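Local structure of NAD-dependent aldehyde dehydrogenase (Sinorhizobium meliloti, 3U4J) at residues 275-280 / 431-436; 302-307 / 400-405; 309-314 / 421-426; 367-372 / 387-392; 425-430 / 471-476. The protein probably oxidises aldehydes to carboxylic acids with NAD or NADP as electron acceptor, and forms a tetramer. All blocks are in the same frame, centred on the assembly; numbering follows the deposited sequence.

Contact 1 of 5, residues 275-280 / 431-436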
# COMPACT_ATOMS: atom_id res chain seq x y z
N GLY A 275 1.21 30.82 6.84
CA GLY A 275 1.47 29.76 7.77
C GLY A 275 1.85 30.28 9.15
O GLY A 275 2.66 31.20 9.29
N PRO A 276 1.25 29.69 10.19
CA PRO A 276 1.59 30.06 11.55
C PRO A 276 2.65 29.15 12.15
O PRO A 276 2.71 27.97 11.82
CB PRO A 276 0.25 29.86 12.28
CG PRO A 276 -0.42 28.74 11.53
CD PRO A 276 0.12 28.74 10.12
N GLN A 277 3.52 29.69 13.00
CA GLN A 277 4.25 28.88 13.95
C GLN A 277 3.68 29.13 15.35
O GLN A 277 3.57 30.29 15.78
CB GLN A 277 5.74 29.22 13.94
CG GLN A 277 6.40 29.03 12.57
CD GLN A 277 7.86 28.67 12.68
OE1 GLN A 277 8.20 27.59 13.17
NE2 GLN A 277 8.74 29.55 12.19
N ILE A 278 3.34 28.06 16.05
CA ILE A 278 2.72 28.16 17.38
C ILE A 278 3.78 27.72 18.35
O ILE A 278 4.31 26.62 18.23
CB ILE A 278 1.50 27.20 17.54
CG1 ILE A 278 0.38 27.51 16.53
CG2 ILE A 278 0.91 27.34 18.97
CD1 ILE A 278 0.77 27.33 15.06
N VAL A 279 4.10 28.61 19.30
CA VAL A 279 5.11 28.37 20.29
C VAL A 279 4.45 28.36 21.67
O VAL A 279 3.95 29.40 22.18
CB VAL A 279 6.24 29.40 20.25
CG1 VAL A 279 7.39 28.99 21.20
CG2 VAL A 279 6.76 29.52 18.83
N PHE A 280 4.42 27.17 22.25
CA PHE A 280 3.86 26.97 23.57
C PHE A 280 4.88 27.27 24.62
O PHE A 280 6.09 27.17 24.38
CB PHE A 280 3.33 25.53 23.72
CG PHE A 280 2.06 25.32 23.00
CD1 PHE A 280 0.86 25.68 23.58
CD2 PHE A 280 2.05 24.78 21.70
CE1 PHE A 280 -0.35 25.49 22.90
CE2 PHE A 280 0.86 24.59 21.01
CZ PHE A 280 -0.34 24.92 21.62
N SER A 431 0.97 25.48 5.29
CA SER A 431 1.89 24.97 6.28
C SER A 431 1.59 25.44 7.70
O SER A 431 0.82 26.37 7.91
CB SER A 431 3.32 25.37 5.89
OG SER A 431 3.54 26.74 6.16
N ALA A 432 2.24 24.80 8.68
CA ALA A 432 2.12 25.21 10.09
C ALA A 432 3.18 24.48 10.87
O ALA A 432 3.54 23.35 10.53
CB ALA A 432 0.73 24.86 10.64
N SER A 433 3.71 25.12 11.91
CA SER A 433 4.60 24.47 12.85
C SER A 433 4.07 24.62 14.26
O SER A 433 3.54 25.67 14.61
CB SER A 433 5.97 25.15 12.85
OG SER A 433 6.67 24.89 11.67
N VAL A 434 4.27 23.59 15.08
CA VAL A 434 3.98 23.62 16.52
C VAL A 434 5.29 23.35 17.27
O VAL A 434 6.01 22.37 16.97
CB VAL A 434 2.89 22.60 16.93
CG1 VAL A 434 2.71 22.58 18.45
CG2 VAL A 434 1.58 22.97 16.26
N TRP A 435 5.62 24.25 18.20
CA TRP A 435 6.77 24.08 19.09
C TRP A 435 6.31 23.81 20.53
O TRP A 435 5.66 24.66 21.14
CB TRP A 435 7.69 25.30 19.04
CG TRP A 435 8.29 25.59 17.66
CD1 TRP A 435 7.67 26.18 16.61
CD2 TRP A 435 9.62 25.28 17.21
NE1 TRP A 435 8.54 26.28 15.53
CE2 TRP A 435 9.74 25.73 15.88
CE3 TRP A 435 10.74 24.68 17.83
CZ2 TRP A 435 10.93 25.59 15.13
CZ3 TRP A 435 11.91 24.55 17.09
CH2 TRP A 435 11.99 25.00 15.75
N SER A 436 6.61 22.62 21.05
CA SER A 436 6.18 22.19 22.39
C SER A 436 6.95 20.93 22.76
O SER A 436 7.33 20.16 21.88
CB SER A 436 4.67 21.93 22.43
OG SER A 436 4.29 21.38 23.69
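Gln277 and Trp435 share one face of a parallel strand pair in the catalytic-domain sheet of the aldehyde dehydrogenase fold; the axes of strand segments 275-279 and 431-435 approach to 4.6 Å. Their side chains lie alongside each other and point the same way, with the amide and indole planes 46° apart. Because Gln277 keeps CG beside its own backbone N (chi1 -58°) and then runs out extended, its OE1 also rests against CB of Ser433, 3.3 Å away. Its NE2 is held by Gly291 O of helix 285-297, so the amide is gripped at both ends. On the same face, CG2 of Val279 comes to 4.1 Å from CD1 of Trp435. Ile278 and Val434 point to the other face, where the Phe280 ring brings its edge to CG1 of Val434 (CE2 to CG1, 3.7 Å). Between the faces runs a regular parallel ladder, with Trp435 N bonded to Ile278 O at 2.7 Å and Phe280 N bonded to Trp435 O. The indole bond is short and straight: Trp435 NE1 reaches Gln277 OE1 at 2.7 Å with OE1 close to the indole plane, although NE1 stands 36° out of the amide plane.

Contact 2 of 5, residues 302-307 / 400-405; sequences QCCISG and REEIFG
Gln302 meets Phe404 with its backbone as much as its side chain: its CA sits over the phenyl face, 3.9 Å from the ring centroid and 20° off the normal, a CH-pi contact. Its CG also approaches Phe404 O at 3.2 Å, an oxygen that accepts a hydrogen bond from His351. Next along the chain, the Gln302-Cys303 peptide lies against the same face toward the rim, with Cys303 N 3.4 Å from Phe404 CE1. A water within bonding distance of both Cys303 O and Glu402 OE1 probably links them; OE1 also accepts from Gly273 N. Cys303 O accepts from Ser306 N as well, closing a type I beta turn. At Cys304 the contact passes from the ring face to its edge: SG, beside the backbone N (chi1 -64°), lies 3.8 Å from Phe404 CE1, a sulfur-aromatic contact. A second water probably joins Ser306 OG, itself bonded to Gly295 O, to Gly405 O. Replacing Phe404 by an alanine would probably leave the Gln302-Cys303 peptide without its aromatic floor and the Cys304 sulfur without its aromatic neighbour. The two sequences match aldehyde dehydrogenase family signatures, Gln-x-Cys and Glu-x-Phe, consistent with Cys304 occupying the nucleophile position of relatives and Glu402 that of the residue binding the nicotinamide ribose.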
# COMPACT_ATOMS: atom_id res chain seq x y z
N GLN A 302 10.15 35.16 0.89
CA GLN A 302 9.48 34.94 -0.38
C GLN A 302 9.29 33.42 -0.51
O GLN A 302 10.03 32.73 -1.24
CB GLN A 302 10.34 35.47 -1.53
CG GLN A 302 10.59 36.98 -1.47
CD GLN A 302 11.76 37.42 -2.33
OE1 GLN A 302 12.88 36.87 -2.25
NE2 GLN A 302 11.52 38.41 -3.12
N CYS A 303 8.30 32.91 0.22
CA CYS A 303 8.22 31.45 0.46
C CYS A 303 6.81 31.12 0.90
O CYS A 303 6.30 31.69 1.89
CB CYS A 303 9.23 31.03 1.53
SG CYS A 303 9.12 29.27 1.92
N CYS A 304 6.16 30.22 0.16
CA CYS A 304 4.79 29.83 0.44
C CYS A 304 4.61 29.13 1.81
O CYS A 304 3.55 29.22 2.42
CB CYS A 304 4.27 28.93 -0.70
SG CYS A 304 4.22 29.92 -2.27
N ILE A 305 5.66 28.43 2.26
CA ILE A 305 5.66 27.75 3.57
C ILE A 305 6.34 28.58 4.67
O ILE A 305 6.75 28.05 5.70
CB ILE A 305 6.28 26.31 3.48
CG1 ILE A 305 7.74 26.34 2.96
CG2 ILE A 305 5.39 25.43 2.60
CD1 ILE A 305 8.51 25.02 3.16
N SER A 306 6.48 29.89 4.44
CA SER A 306 7.05 30.81 5.41
C SER A 306 6.20 30.79 6.68
O SER A 306 4.96 30.70 6.61
CB SER A 306 7.02 32.22 4.83
OG SER A 306 7.59 33.14 5.73
N GLY A 307 6.87 30.85 7.84
CA GLY A 307 6.18 31.13 9.09
C GLY A 307 5.98 32.64 9.22
O GLY A 307 6.74 33.33 9.91
N ARG A 400 -3.66 38.70 7.72
CA ARG A 400 -4.48 37.90 6.82
C ARG A 400 -3.85 37.61 5.44
O ARG A 400 -3.98 36.49 4.91
CB ARG A 400 -5.83 38.60 6.62
CG ARG A 400 -6.77 38.49 7.81
CD ARG A 400 -7.59 37.19 7.72
NE ARG A 400 -8.25 36.88 8.99
CZ ARG A 400 -9.35 36.14 9.11
NH1 ARG A 400 -9.93 35.64 8.03
NH2 ARG A 400 -9.86 35.91 10.32
N GLU A 401 -3.22 38.62 4.85
CA GLU A 401 -2.76 38.52 3.46
C GLU A 401 -1.30 38.08 3.39
O GLU A 401 -0.50 38.38 4.29
CB GLU A 401 -3.01 39.83 2.71
CG GLU A 401 -4.46 40.28 2.92
CD GLU A 401 -4.91 41.45 2.09
OE1 GLU A 401 -4.11 42.01 1.30
OE2 GLU A 401 -6.11 41.82 2.23
N GLU A 402 -0.95 37.37 2.32
CA GLU A 402 0.39 36.88 2.14
C GLU A 402 1.27 38.02 1.68
O GLU A 402 1.09 38.55 0.58
CB GLU A 402 0.41 35.73 1.12
CG GLU A 402 1.83 35.19 0.86
CD GLU A 402 1.82 34.01 -0.12
OE1 GLU A 402 2.30 32.92 0.25
OE2 GLU A 402 1.31 34.20 -1.25
N ILE A 403 2.22 38.41 2.53
CA ILE A 403 3.11 39.51 2.23
C ILE A 403 4.27 39.08 1.33
O ILE A 403 4.69 39.82 0.43
CB ILE A 403 3.63 40.14 3.55
CG1 ILE A 403 2.47 40.80 4.31
CG2 ILE A 403 4.78 41.14 3.28
CD1 ILE A 403 2.76 41.10 5.79
N PHE A 404 4.81 37.87 1.57
CA PHE A 404 5.91 37.34 0.73
C PHE A 404 7.22 38.18 0.81
O PHE A 404 7.96 38.34 -0.17
CB PHE A 404 5.44 37.19 -0.71
CG PHE A 404 5.70 35.83 -1.31
CD1 PHE A 404 5.09 34.68 -0.77
CD2 PHE A 404 6.53 35.70 -2.41
CE1 PHE A 404 5.29 33.41 -1.33
CE2 PHE A 404 6.78 34.41 -3.00
CZ PHE A 404 6.15 33.28 -2.45
N GLY A 405 7.49 38.72 1.99
CA GLY A 405 8.74 39.42 2.30
C GLY A 405 9.16 39.05 3.73
O GLY A 405 8.47 38.29 4.39
O HOH W 1 3.83 32.86 2.40
O HOH W 2 6.81 35.50 4.38

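Contact 3 of 5, residues 309-314 / 421-426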
# COMPACT_ATOMS: atom_id res chain seq x y z
N ARG A 309 3.24 34.17 10.41
CA ARG A 309 2.57 34.47 11.67
C ARG A 309 3.23 33.72 12.82
O ARG A 309 3.41 32.48 12.76
CB ARG A 309 1.09 34.09 11.63
CG ARG A 309 0.27 34.89 10.65
CD ARG A 309 -1.20 34.50 10.74
NE ARG A 309 -1.49 33.22 10.12
CZ ARG A 309 -2.47 32.41 10.50
NH1 ARG A 309 -3.26 32.76 11.53
NH2 ARG A 309 -2.67 31.24 9.89
N LEU A 310 3.62 34.45 13.86
CA LEU A 310 4.02 33.83 15.11
C LEU A 310 2.84 33.91 16.09
O LEU A 310 2.35 35.01 16.40
CB LEU A 310 5.28 34.53 15.67
CG LEU A 310 5.65 34.30 17.15
CD1 LEU A 310 5.87 32.80 17.39
CD2 LEU A 310 6.89 35.10 17.58
N LEU A 311 2.38 32.75 16.57
CA LEU A 311 1.34 32.69 17.61
C LEU A 311 2.05 32.17 18.84
O LEU A 311 2.48 31.01 18.88
CB LEU A 311 0.18 31.76 17.21
CG LEU A 311 -0.55 32.01 15.89
CD1 LEU A 311 -1.67 31.00 15.67
CD2 LEU A 311 -1.12 33.38 15.80
N VAL A 312 2.21 33.03 19.84
CA VAL A 312 3.05 32.71 21.00
C VAL A 312 2.23 32.75 22.29
O VAL A 312 1.39 33.64 22.48
CB VAL A 312 4.33 33.60 21.04
CG1 VAL A 312 3.99 35.12 21.06
CG2 VAL A 312 5.24 33.20 22.22
N GLN A 313 2.42 31.73 23.12
CA GLN A 313 1.73 31.65 24.40
C GLN A 313 2.21 32.79 25.30
O GLN A 313 3.40 33.12 25.34
CB GLN A 313 1.91 30.28 25.06
CG GLN A 313 0.79 29.94 26.07
CD GLN A 313 0.65 28.44 26.35
OE1 GLN A 313 -0.48 27.95 26.59
NE2 GLN A 313 1.77 27.71 26.32
N GLU A 314 1.25 33.39 25.98
CA GLU A 314 1.46 34.62 26.75
C GLU A 314 2.69 34.60 27.63
O GLU A 314 3.51 35.53 27.58
CB GLU A 314 0.24 34.93 27.60
CG GLU A 314 -0.83 35.61 26.83
CD GLU A 314 -2.00 36.02 27.70
OE1 GLU A 314 -2.87 36.71 27.16
OE2 GLU A 314 -2.04 35.67 28.91
N ALA A 421 -7.73 27.83 16.95
CA ALA A 421 -8.68 28.71 16.28
C ALA A 421 -7.96 29.85 15.53
O ALA A 421 -8.31 30.18 14.39
CB ALA A 421 -9.74 29.26 17.28
N LEU A 422 -6.94 30.44 16.14
CA LEU A 422 -6.16 31.49 15.45
C LEU A 422 -5.44 30.95 14.22
O LEU A 422 -5.48 31.57 13.12
CB LEU A 422 -5.16 32.15 16.41
CG LEU A 422 -5.77 33.08 17.46
CD1 LEU A 422 -4.72 33.51 18.49
CD2 LEU A 422 -6.41 34.32 16.83
N ALA A 423 -4.79 29.80 14.38
CA ALA A 423 -4.07 29.17 13.28
C ALA A 423 -4.98 28.92 12.10
O ALA A 423 -4.60 29.19 10.95
CB ALA A 423 -3.38 27.83 13.75
N ASN A 424 -6.20 28.44 12.37
CA ASN A 424 -7.20 28.10 11.34
C ASN A 424 -8.05 29.25 10.76
O ASN A 424 -8.80 29.04 9.80
CB ASN A 424 -8.14 27.01 11.87
CG ASN A 424 -7.48 25.64 11.90
OD1 ASN A 424 -6.49 25.38 11.20
ND2 ASN A 424 -8.03 24.75 12.71
N ALA A 425 -7.93 30.44 11.35
CA ALA A 425 -8.71 31.61 10.96
C ALA A 425 -8.09 32.23 9.73
O ALA A 425 -7.74 33.40 9.72
CB ALA A 425 -8.73 32.64 12.10
N THR A 426 -7.94 31.43 8.68
CA THR A 426 -7.31 31.88 7.45
C THR A 426 -8.04 31.19 6.31
O THR A 426 -8.61 30.10 6.50
CB THR A 426 -5.81 31.51 7.47
OG1 THR A 426 -5.23 31.79 6.19
CG2 THR A 426 -5.60 30.01 7.83
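Arg309 offers one edge of its guanidinium to two successive carbonyls near the C-terminal end of helix 416-424. NH1 donates to Leu422 O and NH2 to Ala423 O, each at 3.0 Å, and both oxygens lie close to the guanidinium plane. The NH2 bond is the straighter of the two at its hydrogen (168°), whereas NH1 stands 43° above the plane of the Leu422 carbonyl. A bend in the arginine chain at chi3 (-75°) turns the group toward the helix. Beside this polar grip, CD1 of Leu311 packs against CB of Leu422 at 3.7 Å and against Ala423 CB at 4.1 Å. CG2 of Thr426 comes to 3.8 Å from NH2 of Arg309. Further out, Leu422 O also accepts from Ala425 N, which reaches it from the opposite face of the carbonyl, and NH2 of Arg309 has a second partner in Lys274 O. Pro276 of the adjacent strand touches both Arg309 and Ala423, while Asn424 ties the helix end to the backbone of Arg448 and Arg450. Strand 307-313 is thus joined to a helix covering the catalytic-domain sheet of the aldehyde dehydrogenase fold. A buried positive charge facing carbonyls at the C-terminal end of a helix should be electrostatically favourable, and the two-pronged hold, with Lys274 O as a third acceptor, fixes the rotation of the guanidinium group.

Contact 4 of 5, residues 367-372 / 387-392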
# COMPACT_ATOMS: atom_id res chain seq x y z
N ALA A 367 -0.34 48.22 14.52
CA ALA A 367 0.57 47.16 14.95
C ALA A 367 1.88 47.80 15.38
O ALA A 367 2.27 48.84 14.88
CB ALA A 367 0.79 46.16 13.83
N GLU A 368 2.59 47.16 16.30
CA GLU A 368 3.80 47.79 16.82
C GLU A 368 5.04 47.30 16.06
O GLU A 368 5.36 46.10 16.10
CB GLU A 368 3.91 47.49 18.32
CG GLU A 368 5.10 48.11 19.03
CD GLU A 368 5.34 47.44 20.39
OE1 GLU A 368 6.21 47.91 21.16
OE2 GLU A 368 4.69 46.42 20.67
N LEU A 369 5.70 48.21 15.35
CA LEU A 369 6.88 47.89 14.56
C LEU A 369 8.05 47.75 15.51
O LEU A 369 8.45 48.73 16.14
CB LEU A 369 7.21 49.02 13.58
CG LEU A 369 7.74 48.74 12.16
CD1 LEU A 369 8.62 49.90 11.60
CD2 LEU A 369 8.42 47.38 11.96
N LEU A 370 8.62 46.56 15.59
CA LEU A 370 9.74 46.33 16.51
C LEU A 370 11.10 46.40 15.83
O LEU A 370 12.12 46.64 16.48
CB LEU A 370 9.59 44.98 17.23
CG LEU A 370 8.37 44.79 18.13
CD1 LEU A 370 8.44 43.41 18.82
CD2 LEU A 370 8.29 45.91 19.18
N LEU A 371 11.11 46.22 14.51
CA LEU A 371 12.36 46.01 13.78
C LEU A 371 12.08 46.18 12.29
O LEU A 371 11.03 45.78 11.81
CB LEU A 371 12.83 44.56 14.05
CG LEU A 371 14.26 44.00 13.95
CD1 LEU A 371 14.45 42.90 12.89
CD2 LEU A 371 15.37 45.04 13.94
N GLY A 372 13.02 46.80 11.58
CA GLY A 372 13.00 46.82 10.13
C GLY A 372 12.01 47.79 9.52
O GLY A 372 11.90 48.92 9.98
N THR A 387 11.99 42.37 9.31
CA THR A 387 10.91 43.14 9.90
C THR A 387 10.05 42.30 10.83
O THR A 387 9.65 41.18 10.49
CB THR A 387 10.04 43.78 8.78
OG1 THR A 387 10.88 44.60 7.94
CG2 THR A 387 8.86 44.61 9.37
N VAL A 388 9.77 42.85 12.02
CA VAL A 388 8.91 42.19 13.00
C VAL A 388 7.82 43.15 13.52
O VAL A 388 8.13 44.28 13.93
CB VAL A 388 9.72 41.67 14.20
CG1 VAL A 388 8.79 41.05 15.24
CG2 VAL A 388 10.79 40.67 13.74
N PHE A 389 6.57 42.71 13.46
CA PHE A 389 5.44 43.41 14.09
C PHE A 389 4.94 42.66 15.32
O PHE A 389 4.84 41.42 15.31
CB PHE A 389 4.27 43.55 13.14
CG PHE A 389 4.42 44.63 12.11
CD1 PHE A 389 4.23 45.98 12.45
CD2 PHE A 389 4.69 44.29 10.78
CE1 PHE A 389 4.33 47.01 11.46
CE2 PHE A 389 4.80 45.29 9.79
CZ PHE A 389 4.62 46.67 10.13
N ALA A 390 4.63 43.41 16.38
CA ALA A 390 4.04 42.85 17.58
C ALA A 390 2.64 43.44 17.71
O ALA A 390 2.30 44.39 17.01
CB ALA A 390 4.87 43.20 18.78
N GLY A 391 1.82 42.85 18.58
CA GLY A 391 0.47 43.40 18.82
C GLY A 391 -0.46 43.25 17.63
O GLY A 391 -1.38 44.04 17.43
N VAL A 392 -0.22 42.24 16.82
CA VAL A 392 -1.03 42.05 15.63
C VAL A 392 -2.34 41.35 16.05
O VAL A 392 -2.33 40.46 16.91
CB VAL A 392 -0.28 41.31 14.52
CG1 VAL A 392 -1.14 41.22 13.26
CG2 VAL A 392 1.05 42.03 14.21
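Phe389 carries CG beside its backbone N (chi1 -77°), which brings the ring against the neighbouring strand: Phe389 CD1 lies 3.7 Å from Ala367 CB, and Leu369 CD2 sits 4.1 Å above the plane of the ring, toward its rim. Leu370, with a similar first torsion (chi1 -62°), sends CD1 the other way, to within 3.6 Å of Ala390 CB. Thr387 points OG1 to a bond with Ala385 O and another with Gly373 N, while its methyl CG2 rests 3.8 Å from CD2 of Leu369. An alanine in place of Thr387 would probably leave Gly373 N without this mate, and open a gap beside the Leu369 methyl. The backbones form an antiparallel ladder: Glu368 and Ala390 are a hydrogen-bonded pair, with Ala390 N to Glu368 O at 2.8 Å, and Leu369 faces Phe389 as a non-hydrogen-bonded pair. The register then slips by one residue. Leu370 N bonds to Val388 O at 2.9 Å, but Val388 N turns to Leu371 O at 3.2 Å, so two residues of one strand are set against one of the other. On the face of Leu371 and Val388 lies helix 317-330, and helix 349-364 packs against Thr387 and Phe389. Strand 383-390 continues the sheet by parallel pairing with 407-413. The short strand 368-371 is therefore an antiparallel addition at the margin of the mixed catalytic-domain sheet, and its slipped register is a beta bulge.

Contact 5 of 5, residues 425-430 / 471-476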
# COMPACT_ATOMS: atom_id res chain seq x y z
N ALA A 425 -7.93 30.44 11.35
CA ALA A 425 -8.71 31.61 10.96
C ALA A 425 -8.09 32.23 9.73
O ALA A 425 -7.74 33.40 9.72
CB ALA A 425 -8.73 32.64 12.10
N THR A 426 -7.94 31.43 8.68
CA THR A 426 -7.31 31.88 7.45
C THR A 426 -8.04 31.19 6.31
O THR A 426 -8.61 30.10 6.50
CB THR A 426 -5.81 31.51 7.47
OG1 THR A 426 -5.23 31.79 6.19
CG2 THR A 426 -5.60 30.01 7.83
N GLU A 427 -8.05 31.80 5.13
CA GLU A 427 -8.51 31.07 3.94
C GLU A 427 -7.44 30.10 3.39
O GLU A 427 -7.73 29.26 2.54
CB GLU A 427 -8.98 32.06 2.85
CG GLU A 427 -10.23 32.84 3.26
CD GLU A 427 -10.72 33.80 2.19
OE1 GLU A 427 -10.63 33.47 0.98
OE2 GLU A 427 -11.23 34.88 2.56
N PHE A 428 -6.21 30.24 3.89
CA PHE A 428 -5.06 29.45 3.43
C PHE A 428 -4.94 28.17 4.26
O PHE A 428 -5.62 28.01 5.28
CB PHE A 428 -3.76 30.23 3.61
CG PHE A 428 -3.64 31.45 2.72
CD1 PHE A 428 -3.47 31.32 1.34
CD2 PHE A 428 -3.62 32.72 3.28
CE1 PHE A 428 -3.30 32.45 0.52
CE2 PHE A 428 -3.48 33.87 2.47
CZ PHE A 428 -3.32 33.73 1.09
N GLY A 429 -4.02 27.29 3.86
CA GLY A 429 -3.88 26.01 4.55
C GLY A 429 -2.67 25.26 4.07
O GLY A 429 -2.71 24.02 3.91
N LEU A 430 -1.57 25.97 3.85
CA LEU A 430 -0.40 25.31 3.28
C LEU A 430 0.48 24.67 4.35
O LEU A 430 0.72 23.46 4.32
CB LEU A 430 0.43 26.24 2.38
CG LEU A 430 1.53 25.52 1.58
CD1 LEU A 430 0.98 24.32 0.77
CD2 LEU A 430 2.29 26.48 0.63
N TYR A 471 -4.28 22.56 2.15
CA TYR A 471 -5.72 22.48 2.37
C TYR A 471 -6.27 23.79 1.87
O TYR A 471 -5.49 24.73 1.63
CB TYR A 471 -5.99 22.41 3.88
CG TYR A 471 -5.79 21.06 4.58
CD1 TYR A 471 -6.71 20.62 5.54
CD2 TYR A 471 -4.67 20.25 4.32
CE1 TYR A 471 -6.54 19.41 6.22
CE2 TYR A 471 -4.49 19.02 5.00
CZ TYR A 471 -5.43 18.62 5.94
OH TYR A 471 -5.28 17.43 6.60
N LYS A 472 -7.60 23.88 1.75
CA LYS A 472 -8.31 25.14 1.54
C LYS A 472 -7.80 25.83 0.28
O LYS A 472 -7.60 25.17 -0.73
CB LYS A 472 -8.19 26.03 2.79
CG LYS A 472 -8.87 25.38 4.02
CD LYS A 472 -9.25 26.43 5.04
CE LYS A 472 -8.47 26.28 6.27
NZ LYS A 472 -8.72 27.40 7.22
N LYS A 473 -7.53 27.13 0.32
CA LYS A 473 -7.11 27.82 -0.91
C LYS A 473 -5.61 27.71 -1.24
O LYS A 473 -5.14 28.35 -2.21
CB LYS A 473 -7.57 29.29 -0.89
CG LYS A 473 -9.08 29.43 -0.97
CD LYS A 473 -9.50 30.89 -1.15
CE LYS A 473 -11.02 31.01 -1.27
NZ LYS A 473 -11.39 32.44 -1.45
N SER A 474 -4.87 26.89 -0.48
CA SER A 474 -3.43 26.75 -0.70
C SER A 474 -3.03 25.71 -1.73
O SER A 474 -1.84 25.63 -2.12
CB SER A 474 -2.70 26.50 0.61
OG SER A 474 -2.70 27.71 1.36
N GLY A 475 -3.98 24.91 -2.20
CA GLY A 475 -3.63 24.05 -3.33
C GLY A 475 -4.62 22.97 -3.61
O GLY A 475 -5.63 22.85 -2.89
N LEU A 476 -4.34 22.21 -4.66
CA LEU A 476 -5.10 21.02 -5.05
C LEU A 476 -4.11 19.95 -5.45
O LEU A 476 -3.24 20.20 -6.29
CB LEU A 476 -6.00 21.32 -6.26
CG LEU A 476 -7.14 22.33 -6.03
CD1 LEU A 476 -7.86 22.59 -7.34
CD2 LEU A 476 -8.13 21.76 -4.99
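An ST turn, in which Thr426 OG1 accepts from Phe428 N, shapes the loop between helix 416-424 and strand 431-435 where it meets residues 471-474, leading into strand 475-476, which pairs with 266-270 in the sheet of the cofactor-binding domain. Lys472 bends at chi3 to bring NZ to Thr426 O at 2.8 Å. Next to it, Glu427 and Lys473 lie side by side and point the same way, and their ends form a salt bridge, OE1 to NZ at 2.7 Å. The backbones of this pair are also joined, Lys473 N to Glu427 O at 3.1 Å. Gly429 is held at both polar atoms: its N donates to Ser474 OG at 2.9 Å, and its O accepts from Tyr471 N at 2.8 Å, with the donor 44° above the carbonyl plane. Tyr471 OH reaches Glu160 of a second subunit. The chemistry is thus mainly polar: backbone-to-backbone bonds are supplemented by a lysine and a serine end that meet backbone atoms, and by one salt bridge. The serine hydroxyl, accepting from Gly429 N and donating to Gly272 O, probably has little freedom to turn.

How the contacts relate
Contacts 1 and 3 are buried and lie on one sheet: strands 275-279 and 307-313 are neighbours, linked by backbone bonds between Gln277 and both Arg309 and Leu311. Contact 1 is strand pairing within that sheet, contact 3 a helix lying on it. Contact 4 extends the same sheet but touches neither; it lies at the sheet margin, and some residues of its bulged ladder face solvent. Contacts 2 and 5, both loop to loop, meet where Cys304 and Ile305 pack on Leu430; contact 2 relies on an aromatic face and waters, contact 5 on direct polar bonds and a salt bridge. Ala425 and Thr426 join the helix end of contact 3 to the loop of contact 5, whose partner segment 471-476 reaches a second subunit.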